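Local coordinates for stringent starvation protein A homolog (Haemophilus influenzae, PDB 3LYK), which probably associates with the RNA polymerase holoenzyme, but not with the core enzyme, and has the fold of the glutathione S-transferase superfamily, at residues C18-I23 and D154-P159; Q104-T109 and K126-E131. One frame throughout, in Å; residues are numbered along the deposited sequence.

Contact 1: C18-I23 and D154-P159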
ATOM      1  N   CYS B  18       5.830 -11.237   7.840  1.00 18.49           N
ATOM      2  CA  CYS B  18       7.040 -11.160   8.667  1.00 19.28           C
ATOM      3  C   CYS B  18       8.195 -11.728   7.843  1.00 18.70           C
ATOM      4  O   CYS B  18       9.302 -11.180   7.835  1.00 18.50           O
ATOM      5  CB  CYS B  18       6.861 -11.934   9.989  1.00 19.58           C
ATOM      6  SG  CYS B  18       5.624 -11.046  11.035  1.00 26.74           S
ATOM      7  N   HIS B  19       7.911 -12.780   7.101  1.00 16.81           N
ATOM      8  CA  HIS B  19       8.958 -13.373   6.270  1.00 18.04           C
ATOM      9  C   HIS B  19       9.497 -12.372   5.199  1.00 17.72           C
ATOM     10  O   HIS B  19      10.710 -12.219   5.031  1.00 16.16           O
ATOM     11  CB  HIS B  19       8.475 -14.693   5.663  1.00 16.38           C
ATOM     12  CG  HIS B  19       9.577 -15.491   5.041  1.00 20.90           C
ATOM     13  ND1 HIS B  19       9.355 -16.659   4.346  1.00 21.03           N
ATOM     14  CD2 HIS B  19      10.920 -15.273   5.001  1.00 18.68           C
ATOM     15  CE1 HIS B  19      10.508 -17.119   3.888  1.00 20.38           C
ATOM     16  NE2 HIS B  19      11.471 -16.291   4.269  1.00 20.12           N
ATOM     17  N   GLN B  20       8.590 -11.667   4.506  1.00 17.01           N
ATOM     18  CA  GLN B  20       9.006 -10.635   3.555  1.00 17.54           C
ATOM     19  C   GLN B  20      10.015  -9.644   4.187  1.00 16.57           C
ATOM     20  O   GLN B  20      11.054  -9.325   3.588  1.00 16.04           O
ATOM     21  CB  GLN B  20       7.797  -9.796   3.075  1.00 17.81           C
ATOM     22  CG  GLN B  20       6.696 -10.556   2.356  1.00 19.30           C
ATOM     23  CD  GLN B  20       5.511  -9.627   2.046  1.00 19.93           C
ATOM     24  OE1 GLN B  20       5.291  -8.628   2.732  1.00 22.07           O
ATOM     25  NE2 GLN B  20       4.742  -9.976   1.058  1.00 23.17           N
ATOM     26  N   VAL B  21       9.659  -9.130   5.363  1.00 15.89           N
ATOM     27  CA  VAL B  21      10.457  -8.136   6.034  1.00 15.98           C
ATOM     28  C   VAL B  21      11.837  -8.703   6.460  1.00 16.22           C
ATOM     29  O   VAL B  21      12.895  -8.042   6.265  1.00 14.67           O
ATOM     30  CB  VAL B  21       9.698  -7.519   7.260  1.00 16.01           C
ATOM     31  CG1 VAL B  21      10.620  -6.574   8.067  1.00 15.44           C
ATOM     32  CG2 VAL B  21       8.477  -6.688   6.764  1.00 16.06           C
ATOM     33  N   LYS B  22      11.848  -9.937   6.968  1.00 16.14           N
ATOM     34  CA  LYS B  22      13.170 -10.555   7.340  1.00 17.32           C
ATOM     35  C   LYS B  22      14.064 -10.730   6.154  1.00 15.53           C
ATOM     36  O   LYS B  22      15.239 -10.600   6.279  1.00 16.43           O
ATOM     37  CB  LYS B  22      13.022 -11.907   8.052  1.00 17.30           C
ATOM     38  CG  LYS B  22      12.288 -11.822   9.380  1.00 21.12           C
ATOM     39  CD  LYS B  22      12.037 -13.276   9.844  1.00 26.55           C
ATOM     40  CE  LYS B  22      11.591 -13.322  11.264  1.00 30.79           C
ATOM     41  NZ  LYS B  22      11.159 -14.724  11.547  1.00 33.42           N
ATOM     42  N   ILE B  23      13.528 -11.026   4.986  1.00 16.08           N
ATOM     43  CA  ILE B  23      14.401 -11.135   3.818  1.00 16.16           C
ATOM     44  C   ILE B  23      15.026  -9.766   3.522  1.00 15.94           C
ATOM     45  O   ILE B  23      16.233  -9.645   3.264  1.00 15.90           O
ATOM     46  CB  ILE B  23      13.614 -11.613   2.621  1.00 15.88           C
ATOM     47  CG1 ILE B  23      13.150 -13.043   2.866  1.00 15.90           C
ATOM     48  CG2 ILE B  23      14.473 -11.502   1.337  1.00 17.01           C
ATOM     49  CD1 ILE B  23      12.155 -13.531   1.779  1.00 14.08           C
ATOM     50  N   ASP B 154      10.413 -10.167  -5.685  1.00 20.25           N
ATOM     51  CA  ASP B 154      10.881 -11.507  -5.272  1.00 21.06           C
ATOM     52  C   ASP B 154      10.664 -11.734  -3.772  1.00 21.76           C
ATOM     53  O   ASP B 154      10.396 -12.861  -3.356  1.00 21.86           O
ATOM     54  CB  ASP B 154      12.349 -11.674  -5.659  1.00 20.36           C
ATOM     55  CG  ASP B 154      12.565 -11.441  -7.133  1.00 22.42           C
ATOM     56  OD1 ASP B 154      12.095 -12.275  -7.945  1.00 22.11           O
ATOM     57  OD2 ASP B 154      13.140 -10.375  -7.494  1.00 27.14           O
ATOM     58  N   CYS B 155      10.720 -10.657  -2.974  1.00 21.33           N
ATOM     59  CA  CYS B 155      10.383 -10.741  -1.565  1.00 21.56           C
ATOM     60  C   CYS B 155       8.901 -11.038  -1.354  1.00 21.19           C
ATOM     61  O   CYS B 155       8.520 -11.450  -0.261  1.00 20.81           O
ATOM     62  CB  CYS B 155      10.803  -9.481  -0.807  1.00 20.84           C
ATOM     63  SG  CYS B 155      12.603  -9.222  -0.917  1.00 24.62           S
ATOM     64  N   TYR B 156       8.071 -10.828  -2.382  1.00 21.43           N
ATOM     65  CA  TYR B 156       6.673 -11.260  -2.294  1.00 22.06           C
ATOM     66  C   TYR B 156       6.523 -12.698  -2.822  1.00 21.69           C
ATOM     67  O   TYR B 156       5.762 -13.473  -2.277  1.00 21.97           O
ATOM     68  CB  TYR B 156       5.712 -10.333  -3.105  1.00 22.24           C
ATOM     69  CG  TYR B 156       5.261  -9.079  -2.368  1.00 24.22           C
ATOM     70  CD1 TYR B 156       6.173  -8.054  -2.090  1.00 23.45           C
ATOM     71  CD2 TYR B 156       3.933  -8.914  -1.959  1.00 25.23           C
ATOM     72  CE1 TYR B 156       5.794  -6.911  -1.410  1.00 25.64           C
ATOM     73  CE2 TYR B 156       3.531  -7.732  -1.260  1.00 26.08           C
ATOM     74  CZ  TYR B 156       4.475  -6.751  -1.004  1.00 25.41           C
ATOM     75  OH  TYR B 156       4.155  -5.595  -0.333  1.00 25.78           O
ATOM     76  N   VAL B 157       7.190 -13.022  -3.925  1.00 21.37           N
ATOM     77  CA  VAL B 157       7.010 -14.336  -4.537  1.00 22.36           C
ATOM     78  C   VAL B 157       7.701 -15.467  -3.717  1.00 22.93           C
ATOM     79  O   VAL B 157       7.071 -16.502  -3.446  1.00 24.30           O
ATOM     80  CB  VAL B 157       7.455 -14.337  -6.034  1.00 22.69           C
ATOM     81  CG1 VAL B 157       7.255 -15.699  -6.662  1.00 19.71           C
ATOM     82  CG2 VAL B 157       6.633 -13.263  -6.851  1.00 22.68           C
ATOM     83  N   ALA B 158       8.963 -15.272  -3.314  1.00 21.82           N
ATOM     84  CA  ALA B 158       9.716 -16.332  -2.612  1.00 21.65           C
ATOM     85  C   ALA B 158       9.049 -16.873  -1.320  1.00 21.47           C
ATOM     86  O   ALA B 158       8.987 -18.065  -1.153  1.00 21.43           O
ATOM     87  CB  ALA B 158      11.211 -15.936  -2.363  1.00 20.46           C
ATOM     88  N   PRO B 159       8.522 -15.994  -0.426  1.00 21.09           N
ATOM     89  CA  PRO B 159       7.863 -16.521   0.749  1.00 20.70           C
ATOM     90  C   PRO B 159       6.665 -17.389   0.382  1.00 21.03           C
ATOM     91  O   PRO B 159       6.324 -18.319   1.125  1.00 20.70           O
ATOM     92  CB  PRO B 159       7.397 -15.248   1.485  1.00 21.01           C
ATOM     93  CG  PRO B 159       8.460 -14.278   1.163  1.00 19.55           C
ATOM     94  CD  PRO B 159       8.687 -14.531  -0.322  1.00 21.50           C
TER
HETATM   95  O   HOH W   1       6.965 -17.990   3.844  1.00 22.72           O
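The imidazole of His-19 lies against the ring of Pro-159, whose CG sits over one face in a CH-pi contact, 4.3 Å from the His-19 ring centroid and 20° off the ring normal. Closer still is Pro-159 CB, 3.7 Å from His-19 ND1. At the imidazole edge, in the ring plane, a water lies 2.8 Å from ND1 of His-19 and donates to the carbonyl O of Pro-159, bridging the two helices; NE2 of the same ring is hydrogen-bonded to Ser-195, and the rings of Phe-192 and Trp-162 also meet it. The second flat group, the phenol of Tyr-156, carries the amide of Gln-20 over one face: NE2 stands 3.3 Å above the plane, displaced toward the CD2 and CE2 rim, with the amide and ring planes 49° apart. Helix 16-27 of the thioredoxin-like N-terminal domain here packs on helix 152-165 of the all-helical C-terminal domain, so these side chains form part of the interdomain interface of a GST-type fold. The axes of the two short segments approach to 9.1 Å, with 126° between their N-to-C directions. Gln-20 reaches across in an extended chain, laying its CG 3.3 Å from the carbonyl O of Cys-155, while OE1 of the buried amide is held by Ser-68. Ile-23 spreads its two branches over different partners. With CG2 anti to the backbone N, that methyl meets SG of Cys-155 at 3.7 Å, whereas CD1, at the end of the other branch, packs 3.8 Å from CG of Pro-159.

Contact 2: Q104-T109 and K126-E131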
ATOM      1  N   GLN B 104      -2.961  -9.444  -3.626  1.00 28.83           N
ATOM      2  CA  GLN B 104      -4.411  -9.450  -3.742  1.00 29.76           C
ATOM      3  C   GLN B 104      -4.954 -10.763  -4.287  1.00 28.68           C
ATOM      4  O   GLN B 104      -5.925 -11.296  -3.768  1.00 28.26           O
ATOM      5  CB  GLN B 104      -4.859  -8.297  -4.661  1.00 30.73           C
ATOM      6  CG  GLN B 104      -6.079  -7.611  -4.176  1.00 36.29           C
ATOM      7  CD  GLN B 104      -6.113  -6.132  -4.615  1.00 42.25           C
ATOM      8  OE1 GLN B 104      -5.780  -5.226  -3.834  1.00 43.77           O
ATOM      9  NE2 GLN B 104      -6.503  -5.897  -5.858  1.00 40.18           N
ATOM     10  N   ASP B 105      -4.325 -11.263  -5.339  1.00 28.05           N
ATOM     11  CA  ASP B 105      -4.778 -12.443  -6.058  1.00 28.86           C
ATOM     12  C   ASP B 105      -4.251 -13.783  -5.464  1.00 29.69           C
ATOM     13  O   ASP B 105      -5.018 -14.743  -5.349  1.00 30.82           O
ATOM     14  CB  ASP B 105      -4.333 -12.388  -7.526  1.00 28.31           C
ATOM     15  CG  ASP B 105      -4.897 -11.172  -8.299  1.00 31.33           C
ATOM     16  OD1 ASP B 105      -4.483 -10.979  -9.464  1.00 32.96           O
ATOM     17  OD2 ASP B 105      -5.730 -10.417  -7.768  1.00 32.45           O
ATOM     18  N   TRP B 106      -2.954 -13.868  -5.120  1.00 27.84           N
ATOM     19  CA  TRP B 106      -2.386 -15.149  -4.667  1.00 26.75           C
ATOM     20  C   TRP B 106      -2.416 -15.361  -3.174  1.00 26.51           C
ATOM     21  O   TRP B 106      -2.764 -16.448  -2.731  1.00 27.28           O
ATOM     22  CB  TRP B 106      -0.976 -15.347  -5.188  1.00 26.35           C
ATOM     23  CG  TRP B 106      -0.899 -15.464  -6.665  1.00 26.83           C
ATOM     24  CD1 TRP B 106      -1.933 -15.719  -7.534  1.00 30.36           C
ATOM     25  CD2 TRP B 106       0.282 -15.403  -7.456  1.00 27.35           C
ATOM     26  NE1 TRP B 106      -1.462 -15.781  -8.824  1.00 30.73           N
ATOM     27  CE2 TRP B 106      -0.105 -15.594  -8.803  1.00 30.34           C
ATOM     28  CE3 TRP B 106       1.646 -15.220  -7.158  1.00 28.12           C
ATOM     29  CZ2 TRP B 106       0.818 -15.581  -9.857  1.00 32.34           C
ATOM     30  CZ3 TRP B 106       2.562 -15.215  -8.199  1.00 30.28           C
ATOM     31  CH2 TRP B 106       2.149 -15.390  -9.533  1.00 30.70           C
ATOM     32  N   TYR B 107      -2.092 -14.337  -2.375  1.00 25.45           N
ATOM     33  CA  TYR B 107      -2.036 -14.498  -0.932  1.00 24.57           C
ATOM     34  C   TYR B 107      -3.306 -15.050  -0.254  1.00 26.08           C
ATOM     35  O   TYR B 107      -3.180 -15.831   0.716  1.00 25.49           O
ATOM     36  CB  TYR B 107      -1.514 -13.226  -0.241  1.00 23.91           C
ATOM     37  CG  TYR B 107       0.017 -13.037  -0.269  1.00 21.99           C
ATOM     38  CD1 TYR B 107       0.793 -13.526  -1.317  1.00 18.94           C
ATOM     39  CD2 TYR B 107       0.675 -12.371   0.777  1.00 23.11           C
ATOM     40  CE1 TYR B 107       2.185 -13.366  -1.351  1.00 19.69           C
ATOM     41  CE2 TYR B 107       2.075 -12.187   0.749  1.00 22.85           C
ATOM     42  CZ  TYR B 107       2.814 -12.700  -0.324  1.00 22.68           C
ATOM     43  OH  TYR B 107       4.187 -12.550  -0.347  1.00 22.05           O
ATOM     44  N   PRO B 108      -4.525 -14.604  -0.689  1.00 27.03           N
ATOM     45  CA  PRO B 108      -5.720 -15.168  -0.016  1.00 27.47           C
ATOM     46  C   PRO B 108      -5.924 -16.641  -0.310  1.00 27.91           C
ATOM     47  O   PRO B 108      -6.391 -17.351   0.553  1.00 28.60           O
ATOM     48  CB  PRO B 108      -6.900 -14.351  -0.596  1.00 27.77           C
ATOM     49  CG  PRO B 108      -6.257 -13.012  -1.012  1.00 28.02           C
ATOM     50  CD  PRO B 108      -4.870 -13.411  -1.510  1.00 26.48           C
ATOM     51  N   THR B 109      -5.574 -17.078  -1.511  1.00 28.72           N
ATOM     52  CA  THR B 109      -5.630 -18.482  -1.893  1.00 30.12           C
ATOM     53  C   THR B 109      -4.641 -19.311  -1.041  1.00 30.50           C
ATOM     54  O   THR B 109      -4.979 -20.394  -0.539  1.00 30.47           O
ATOM     55  CB  THR B 109      -5.337 -18.645  -3.384  1.00 30.41           C
ATOM     56  OG1 THR B 109      -6.146 -17.733  -4.110  1.00 32.47           O
ATOM     57  CG2 THR B 109      -5.634 -20.093  -3.895  1.00 30.77           C
ATOM     58  N   LYS B 126      -4.485 -26.670  -5.839  1.00 44.44           N
ATOM     59  CA  LYS B 126      -4.550 -26.904  -7.279  1.00 45.31           C
ATOM     60  C   LYS B 126      -4.621 -25.588  -8.045  1.00 44.58           C
ATOM     61  O   LYS B 126      -3.970 -25.430  -9.085  1.00 44.83           O
ATOM     62  CB  LYS B 126      -5.742 -27.793  -7.657  1.00 46.21           C
ATOM     63  CG  LYS B 126      -5.688 -28.295  -9.124  1.00 49.65           C
ATOM     64  CD  LYS B 126      -6.316 -29.692  -9.266  1.00 55.89           C
ATOM     65  CE  LYS B 126      -7.856 -29.640  -9.163  1.00 57.39           C
ATOM     66  NZ  LYS B 126      -8.429 -29.370 -10.507  1.00 58.92           N
ATOM     67  N   GLN B 127      -5.404 -24.649  -7.525  1.00 44.15           N
ATOM     68  CA  GLN B 127      -5.527 -23.345  -8.150  1.00 44.14           C
ATOM     69  C   GLN B 127      -4.180 -22.590  -8.184  1.00 43.39           C
ATOM     70  O   GLN B 127      -3.793 -22.059  -9.228  1.00 42.63           O
ATOM     71  CB  GLN B 127      -6.621 -22.514  -7.462  1.00 44.83           C
ATOM     72  CG  GLN B 127      -7.196 -21.395  -8.374  1.00 47.17           C
ATOM     73  CD  GLN B 127      -7.675 -20.154  -7.592  1.00 50.32           C
ATOM     74  OE1 GLN B 127      -8.405 -20.266  -6.612  1.00 52.85           O
ATOM     75  NE2 GLN B 127      -7.260 -18.971  -8.039  1.00 49.48           N
ATOM     76  N   LEU B 128      -3.470 -22.548  -7.053  1.00 43.37           N
ATOM     77  CA  LEU B 128      -2.150 -21.868  -7.002  1.00 43.78           C
ATOM     78  C   LEU B 128      -1.136 -22.522  -7.915  1.00 43.70           C
ATOM     79  O   LEU B 128      -0.395 -21.851  -8.629  1.00 42.95           O
ATOM     80  CB  LEU B 128      -1.605 -21.819  -5.575  1.00 43.37           C
ATOM     81  CG  LEU B 128      -2.118 -20.637  -4.762  1.00 43.51           C
ATOM     82  CD1 LEU B 128      -1.693 -20.775  -3.325  1.00 41.65           C
ATOM     83  CD2 LEU B 128      -1.652 -19.293  -5.352  1.00 42.29           C
ATOM     84  N   LYS B 129      -1.135 -23.852  -7.888  1.00 45.17           N
ATOM     85  CA  LYS B 129      -0.319 -24.664  -8.781  1.00 46.64           C
ATOM     86  C   LYS B 129      -0.566 -24.351 -10.269  1.00 47.11           C
ATOM     87  O   LYS B 129       0.387 -24.083 -11.017  1.00 46.29           O
ATOM     88  CB  LYS B 129      -0.544 -26.151  -8.482  1.00 46.93           C
ATOM     89  CG  LYS B 129       0.489 -27.072  -9.086  1.00 47.57           C
ATOM     90  CD  LYS B 129       0.375 -28.462  -8.525  1.00 47.26           C
ATOM     91  CE  LYS B 129       1.583 -29.248  -8.937  1.00 49.81           C
ATOM     92  NZ  LYS B 129       1.574 -30.559  -8.246  1.00 51.77           N
ATOM     93  N   GLU B 130      -1.830 -24.359 -10.692  1.00 48.45           N
ATOM     94  CA  GLU B 130      -2.146 -24.032 -12.088  1.00 50.41           C
ATOM     95  C   GLU B 130      -1.651 -22.620 -12.447  1.00 50.58           C
ATOM     96  O   GLU B 130      -0.944 -22.433 -13.447  1.00 50.55           O
ATOM     97  CB  GLU B 130      -3.641 -24.123 -12.360  1.00 51.22           C
ATOM     98  CG  GLU B 130      -4.214 -25.531 -12.445  1.00 56.21           C
ATOM     99  CD  GLU B 130      -5.742 -25.532 -12.645  1.00 62.23           C
ATOM    100  OE1 GLU B 130      -6.208 -26.043 -13.696  1.00 63.29           O
ATOM    101  OE2 GLU B 130      -6.474 -25.010 -11.756  1.00 64.23           O
ATOM    102  N   GLU B 131      -2.007 -21.642 -11.611  1.00 50.45           N
ATOM    103  CA  GLU B 131      -1.618 -20.248 -11.846  1.00 50.57           C
ATOM    104  C   GLU B 131      -0.116 -20.013 -11.948  1.00 49.80           C
ATOM    105  O   GLU B 131       0.348 -19.321 -12.854  1.00 49.81           O
ATOM    106  CB  GLU B 131      -2.237 -19.337 -10.800  1.00 50.77           C
ATOM    107  CG  GLU B 131      -3.523 -18.699 -11.296  1.00 54.48           C
ATOM    108  CD  GLU B 131      -4.532 -18.444 -10.194  1.00 58.74           C
ATOM    109  OE1 GLU B 131      -4.180 -18.542  -8.985  1.00 60.31           O
ATOM    110  OE2 GLU B 131      -5.692 -18.144 -10.548  1.00 61.00           O
TER
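Leu-128 packs against Trp-106 and Thr-109, and its side chain and that of Thr-109 run alongside each other, pointing opposite ways. CB leaves the helix across the line to the partner, and a chi1 of -85°, with CG anti to the carbonyl carbon, brings CG nearer, to meet Thr-109 CG2 at 3.7 Å. Beyond CG the leucine forks. CD1 stays with Thr-109, 4.0 Å from backbone atom C of Thr-109, while CD2 turns to Trp-106, lying 4.0 Å from CB of Trp-106 and slightly farther from the start of the indole, which it approaches obliquely. One turn on, Glu-131 OE1 comes no closer than 3.9 Å to Trp-106 NE1, with the ring and carboxylate planes 22° apart. That carboxylate is instead engaged within its own helix: Gln-127 NE2 donates to Glu-131 OE2 (3.1 Å, 160°) on the syn side, somewhat out of the carboxylate plane. Gln-127 OE1 meanwhile lies against the methyl CG2 of Thr-109. The segments belong to two successive, roughly antiparallel helices of the GST C-terminal domain, 89-115 and 118-134; on their inner side helix 152-165 packs Leu-160 against Trp-106 and Leu-164 against Leu-128.

Contacts 1 and 2 have centres about 17 Å apart, and Tyr-107 joins them. Its backbone belongs to segment 104-109, but its hydroxyl reaches contact 1, where OH lies 2.7 Å from the carbonyl O of Tyr-156 and 3.0 Å from Gln-20 NE2, both probable hydrogen bonds. From the C-terminal domain it thus reaches a side chain of the N-terminal domain. Helix 152-165 is the shared middle layer: it packs on helix 16-27 in contact 1 and on both helices of contact 2. Contact 1 is buried near the chain centre, whereas the centre of contact 2 lies about 15 Å from it and near the dimer partner, Asp-105 being hydrogen-bonded to Tyr-52 of the second subunit.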